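Local coordinates for protein putative oxidoreductase molybdopterin-binding subunit (Sulfolobus tokodaii, PDB 4ZOH) that probably serves as the large, molybdopterin-binding subunit of a molybdenum- and iron-sulfur-containing oxidoreductase related to aldehyde oxidase and xanthine dehydrogenase, at residues L171-G176 / R236-W241; S409-I414 / A675-P680. All blocks are in the same frame, centred on the assembly; numbering follows the deposited sequence.

Interaction 1: residues L171-G176 / R236-W241; sequences LAYFDG and RKPLKW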
# COMPACT_ATOMS: atom_id res chain seq x y z
N LEU A 171 -2.92 -9.67 -6.22
CA LEU A 171 -1.97 -8.61 -6.47
C LEU A 171 -0.58 -9.15 -6.16
O LEU A 171 -0.34 -9.56 -5.03
CB LEU A 171 -2.24 -7.36 -5.59
CG LEU A 171 -1.24 -6.20 -5.68
CD1 LEU A 171 -1.12 -5.58 -7.10
CD2 LEU A 171 -1.60 -5.12 -4.62
N ALA A 172 0.30 -9.13 -7.16
CA ALA A 172 1.60 -9.83 -7.05
C ALA A 172 2.77 -8.89 -7.37
O ALA A 172 2.71 -8.12 -8.31
CB ALA A 172 1.63 -11.03 -7.99
N TYR A 173 3.81 -8.95 -6.54
CA TYR A 173 4.91 -8.03 -6.67
C TYR A 173 6.19 -8.73 -6.27
O TYR A 173 6.32 -9.20 -5.15
CB TYR A 173 4.73 -6.80 -5.76
CG TYR A 173 5.90 -5.90 -5.90
CD1 TYR A 173 6.28 -5.45 -7.17
CD2 TYR A 173 6.67 -5.54 -4.79
CE1 TYR A 173 7.38 -4.63 -7.36
CE2 TYR A 173 7.78 -4.71 -4.93
CZ TYR A 173 8.13 -4.26 -6.23
OH TYR A 173 9.21 -3.44 -6.40
N PHE A 174 7.15 -8.77 -7.20
CA PHE A 174 8.45 -9.44 -6.89
C PHE A 174 9.48 -8.31 -6.91
O PHE A 174 9.56 -7.59 -7.93
CB PHE A 174 8.70 -10.51 -7.99
CG PHE A 174 10.00 -11.23 -7.85
CD1 PHE A 174 10.26 -11.99 -6.69
CD2 PHE A 174 11.00 -11.11 -8.84
CE1 PHE A 174 11.50 -12.62 -6.52
CE2 PHE A 174 12.23 -11.74 -8.68
CZ PHE A 174 12.48 -12.52 -7.53
N ASP A 175 10.23 -8.13 -5.81
CA ASP A 175 11.21 -7.11 -5.72
C ASP A 175 12.64 -7.48 -6.18
O ASP A 175 13.52 -6.67 -6.07
CB ASP A 175 11.27 -6.59 -4.31
CG ASP A 175 11.82 -7.59 -3.38
OD1 ASP A 175 12.33 -8.67 -3.75
OD2 ASP A 175 11.76 -7.27 -2.24
N GLY A 176 12.84 -8.69 -6.69
CA GLY A 176 14.18 -9.16 -7.12
C GLY A 176 14.63 -10.33 -6.28
O GLY A 176 15.39 -11.17 -6.75
N ARG A 236 8.48 -7.73 -12.96
CA ARG A 236 9.06 -6.74 -11.99
C ARG A 236 8.25 -5.44 -11.72
O ARG A 236 8.84 -4.44 -11.27
CB ARG A 236 10.50 -6.32 -12.40
CG ARG A 236 11.47 -7.47 -12.70
CD ARG A 236 11.37 -8.62 -11.76
NE ARG A 236 12.38 -9.63 -12.11
CZ ARG A 236 13.61 -9.70 -11.59
NH1 ARG A 236 14.02 -8.80 -10.68
NH2 ARG A 236 14.41 -10.68 -11.93
N LYS A 237 6.95 -5.43 -12.10
CA LYS A 237 5.98 -4.44 -11.67
C LYS A 237 4.93 -5.20 -10.86
O LYS A 237 4.81 -6.43 -10.96
CB LYS A 237 5.31 -3.72 -12.84
CG LYS A 237 6.23 -3.11 -13.90
CD LYS A 237 6.75 -1.76 -13.43
CE LYS A 237 7.83 -1.26 -14.38
NZ LYS A 237 8.14 0.15 -14.07
N PRO A 238 4.24 -4.48 -9.95
CA PRO A 238 3.08 -5.12 -9.35
C PRO A 238 1.96 -5.34 -10.41
O PRO A 238 1.81 -4.56 -11.34
CB PRO A 238 2.63 -4.10 -8.32
CG PRO A 238 3.79 -3.13 -8.15
CD PRO A 238 4.41 -3.07 -9.51
N LEU A 239 1.24 -6.45 -10.25
CA LEU A 239 0.30 -6.92 -11.25
C LEU A 239 -0.97 -7.27 -10.44
O LEU A 239 -0.91 -8.11 -9.52
CB LEU A 239 0.85 -8.24 -11.84
CG LEU A 239 2.23 -8.24 -12.60
CD1 LEU A 239 2.37 -9.62 -13.29
CD2 LEU A 239 2.40 -7.11 -13.63
N LYS A 240 -2.05 -6.58 -10.80
CA LYS A 240 -3.38 -6.75 -10.20
C LYS A 240 -4.24 -7.58 -11.15
O LYS A 240 -4.39 -7.24 -12.34
CB LYS A 240 -4.05 -5.36 -10.01
CG LYS A 240 -5.51 -5.38 -9.55
CD LYS A 240 -5.61 -5.73 -8.04
CE LYS A 240 -5.13 -4.62 -7.08
NZ LYS A 240 -6.07 -3.43 -7.24
N TRP A 241 -4.82 -8.64 -10.62
CA TRP A 241 -5.76 -9.39 -11.40
C TRP A 241 -7.15 -9.37 -10.70
O TRP A 241 -7.25 -9.79 -9.50
CB TRP A 241 -5.29 -10.84 -11.46
CG TRP A 241 -6.42 -11.76 -11.97
CD1 TRP A 241 -7.06 -11.68 -13.16
CD2 TRP A 241 -7.07 -12.82 -11.24
NE1 TRP A 241 -8.03 -12.69 -13.26
CE2 TRP A 241 -8.04 -13.40 -12.10
CE3 TRP A 241 -6.89 -13.38 -9.97
CZ2 TRP A 241 -8.87 -14.50 -11.70
CZ3 TRP A 241 -7.68 -14.52 -9.60
CH2 TRP A 241 -8.67 -15.03 -10.47
O HOH W 1 6.49 -8.03 -9.93
O HOH W 2 10.92 -5.48 -9.08
O HOH W 3 16.34 -10.77 -9.60

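Interaction 2: residues S409-I414 / A675-P680; sequences SSYIEI and AIAATP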
# COMPACT_ATOMS: atom_id res chain seq x y z
N SER A 409 -35.66 -33.13 8.07
CA SER A 409 -34.54 -34.01 7.81
C SER A 409 -33.62 -33.94 9.01
O SER A 409 -33.61 -32.99 9.80
CB SER A 409 -33.82 -33.68 6.44
OG SER A 409 -33.05 -32.50 6.58
N SER A 410 -32.87 -35.00 9.16
CA SER A 410 -31.95 -35.07 10.22
C SER A 410 -30.55 -35.25 9.59
O SER A 410 -30.43 -35.85 8.52
CB SER A 410 -32.32 -36.25 11.03
OG SER A 410 -31.60 -36.12 12.20
N TYR A 411 -29.52 -34.67 10.20
CA TYR A 411 -28.23 -34.72 9.57
C TYR A 411 -27.24 -35.10 10.63
O TYR A 411 -27.47 -34.91 11.84
CB TYR A 411 -27.87 -33.34 8.88
CG TYR A 411 -27.45 -32.30 9.87
CD1 TYR A 411 -26.12 -32.20 10.27
CD2 TYR A 411 -28.43 -31.45 10.52
CE1 TYR A 411 -25.73 -31.28 11.25
CE2 TYR A 411 -28.04 -30.49 11.47
CZ TYR A 411 -26.70 -30.40 11.82
OH TYR A 411 -26.29 -29.52 12.78
N ILE A 412 -26.13 -35.65 10.16
CA ILE A 412 -24.91 -35.73 10.99
C ILE A 412 -23.77 -35.29 10.04
O ILE A 412 -24.00 -35.25 8.84
CB ILE A 412 -24.74 -37.13 11.60
CG1 ILE A 412 -23.62 -37.10 12.63
CG2 ILE A 412 -24.67 -38.23 10.53
CD1 ILE A 412 -23.79 -37.98 13.85
N GLU A 413 -22.59 -34.92 10.56
CA GLU A 413 -21.70 -34.09 9.82
C GLU A 413 -20.32 -34.29 10.37
O GLU A 413 -20.20 -34.76 11.51
CB GLU A 413 -22.24 -32.60 9.86
CG GLU A 413 -21.29 -31.40 9.88
CD GLU A 413 -20.56 -31.16 8.56
OE1 GLU A 413 -20.43 -32.15 7.74
OE2 GLU A 413 -20.11 -29.98 8.34
N ILE A 414 -19.28 -33.97 9.57
CA ILE A 414 -17.87 -34.17 10.00
C ILE A 414 -17.16 -32.83 9.96
O ILE A 414 -17.29 -32.13 9.00
CB ILE A 414 -17.14 -35.28 9.18
CG1 ILE A 414 -17.54 -35.22 7.69
CG2 ILE A 414 -17.51 -36.67 9.75
CD1 ILE A 414 -16.72 -36.10 6.71
N ALA A 675 -26.14 -25.62 5.50
CA ALA A 675 -26.29 -25.88 4.06
C ALA A 675 -26.56 -27.39 3.91
O ALA A 675 -27.28 -27.77 2.98
CB ALA A 675 -25.04 -25.44 3.24
N ILE A 676 -25.98 -28.22 4.79
CA ILE A 676 -26.19 -29.67 4.69
C ILE A 676 -27.71 -29.99 4.94
O ILE A 676 -28.36 -30.60 4.10
CB ILE A 676 -25.33 -30.42 5.69
CG1 ILE A 676 -23.84 -30.26 5.35
CG2 ILE A 676 -25.80 -31.91 5.90
CD1 ILE A 676 -22.95 -30.72 6.49
N ALA A 677 -28.26 -29.52 6.07
CA ALA A 677 -29.66 -29.79 6.46
C ALA A 677 -30.73 -29.19 5.61
O ALA A 677 -31.72 -29.84 5.40
CB ALA A 677 -29.91 -29.48 7.94
N ALA A 678 -30.55 -27.97 5.08
CA ALA A 678 -31.70 -27.24 4.52
C ALA A 678 -32.24 -27.79 3.23
O ALA A 678 -33.48 -27.76 2.98
CB ALA A 678 -31.43 -25.71 4.41
N THR A 679 -31.32 -28.28 2.37
CA THR A 679 -31.73 -28.78 1.07
C THR A 679 -32.74 -29.92 1.16
O THR A 679 -33.84 -29.80 0.63
CB THR A 679 -30.49 -29.19 0.20
OG1 THR A 679 -29.65 -28.05 0.11
CG2 THR A 679 -30.88 -29.51 -1.22
N PRO A 680 -32.38 -31.03 1.78
CA PRO A 680 -33.45 -32.05 1.82
C PRO A 680 -34.66 -31.64 2.76
O PRO A 680 -35.77 -32.12 2.55
CB PRO A 680 -32.76 -33.22 2.55
CG PRO A 680 -31.72 -32.60 3.40
CD PRO A 680 -31.16 -31.46 2.52

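Interaction 1: residues L171-G176 / R236-W241
A172 and L239 face each other as a hydrogen-bonded antiparallel pair and illustrate how a short strand pairing hands over from direct bonds to water. The N-H of A172 reaches O of L239 at 2.8 Å, and the N-H of L239 returns to O of A172 at 3.0 Å, this second donor lying in the carbonyl plane. Both oxygens also receive a CA-H...O contact, from L171 and P238 respectively. Past P238 the segments draw apart and waters bridge them. One water accepts from F174 N and donates to K237 O; a second donates to O of F174 and O of R236; a third donates to O of G176 and accepts from R236 NH2. K19 of the second subunit also donates to R236 O. Y173 and P238 point the same way, CD1 of the ring 3.5 Å from CG of the proline. With CG anti to the backbone N (chi1 178°), F174 runs alongside R236 and puts its ring edge under one guanidinium face, CE2 lying 3.8 Å from CZ; the planes stand 75° apart. K240, beside L171, sends NZ to D24 and E27. Within these two segments of the mixed sheet the direct backbone bonds are thus the A172/L239 pair, and hydration carries the pairing on to the turn at G176.

Interaction 2: residues S409-I414 / A675-P680
The ring of Y411 meets A677 obliquely, CD2 lying 3.6 Å from the alanine CB, while CB of E413 sits at the ring edge, in its plane. H571, on the adjoining strand, also meets this ring, with the two planes nearly perpendicular. CG of Y411 lies between the backbone N and the carbonyl carbon (chi1 77°), which turns the ring's CD2 to A677. The tyrosine CB packs 3.9 Å from CG2 of I676. The other flat group, the E413 carboxylate, has CD1 of I676 against it, 3.2 Å from OE1, the two side chains crossing at about a right angle. OE1 also accepts the N-H of I414 at 2.8 Å, from above the carboxylate plane, and forms a salt bridge with R336. This is alpha/beta packing: helix 673-688 packs on strand 405-412, within this chain an outermost strand of a four-stranded mixed sheet; between 409-412 and 675-680 the axes approach to 7.9 Å and run nearly antiparallel, at 155°. The side chain of E413 comes within about 7 Å of the pterin cytosine dinucleotide and about 9 Å of the molybdenum. Replacing E413 by an alanine is likely to cost R336 this salt-bridge partner, the I414 N-H its acceptor and CD1 of I676 its neighbour. At the other end, S409 OG has T681 as its main polar partner, with A677 O 3.2 Å away, and it touches CG of P680 at 3.4 Å.

In the fold
The pair contrasts a contact at a subunit boundary with one inside the chain. Interaction 1 is partly buried, in contact with the second subunit and with a chain of another protein, and joins two neighbouring strands of one sheet through backbone bonds and water. Interaction 2 is wholly buried, touched by no other chain, and sets a helix on a strand through side chains, with small residues allowing close approach. The centres of interactions 1 and 2 lie about 43 Å apart, and they share no element. In 171-176/236-241 an arginine presents its guanidinium face to an aromatic ring edge, and a buried lysine finds acidic partners outside the segments; in 409-414/675-680 a buried carboxylate pairs with an arginine near the cofactor.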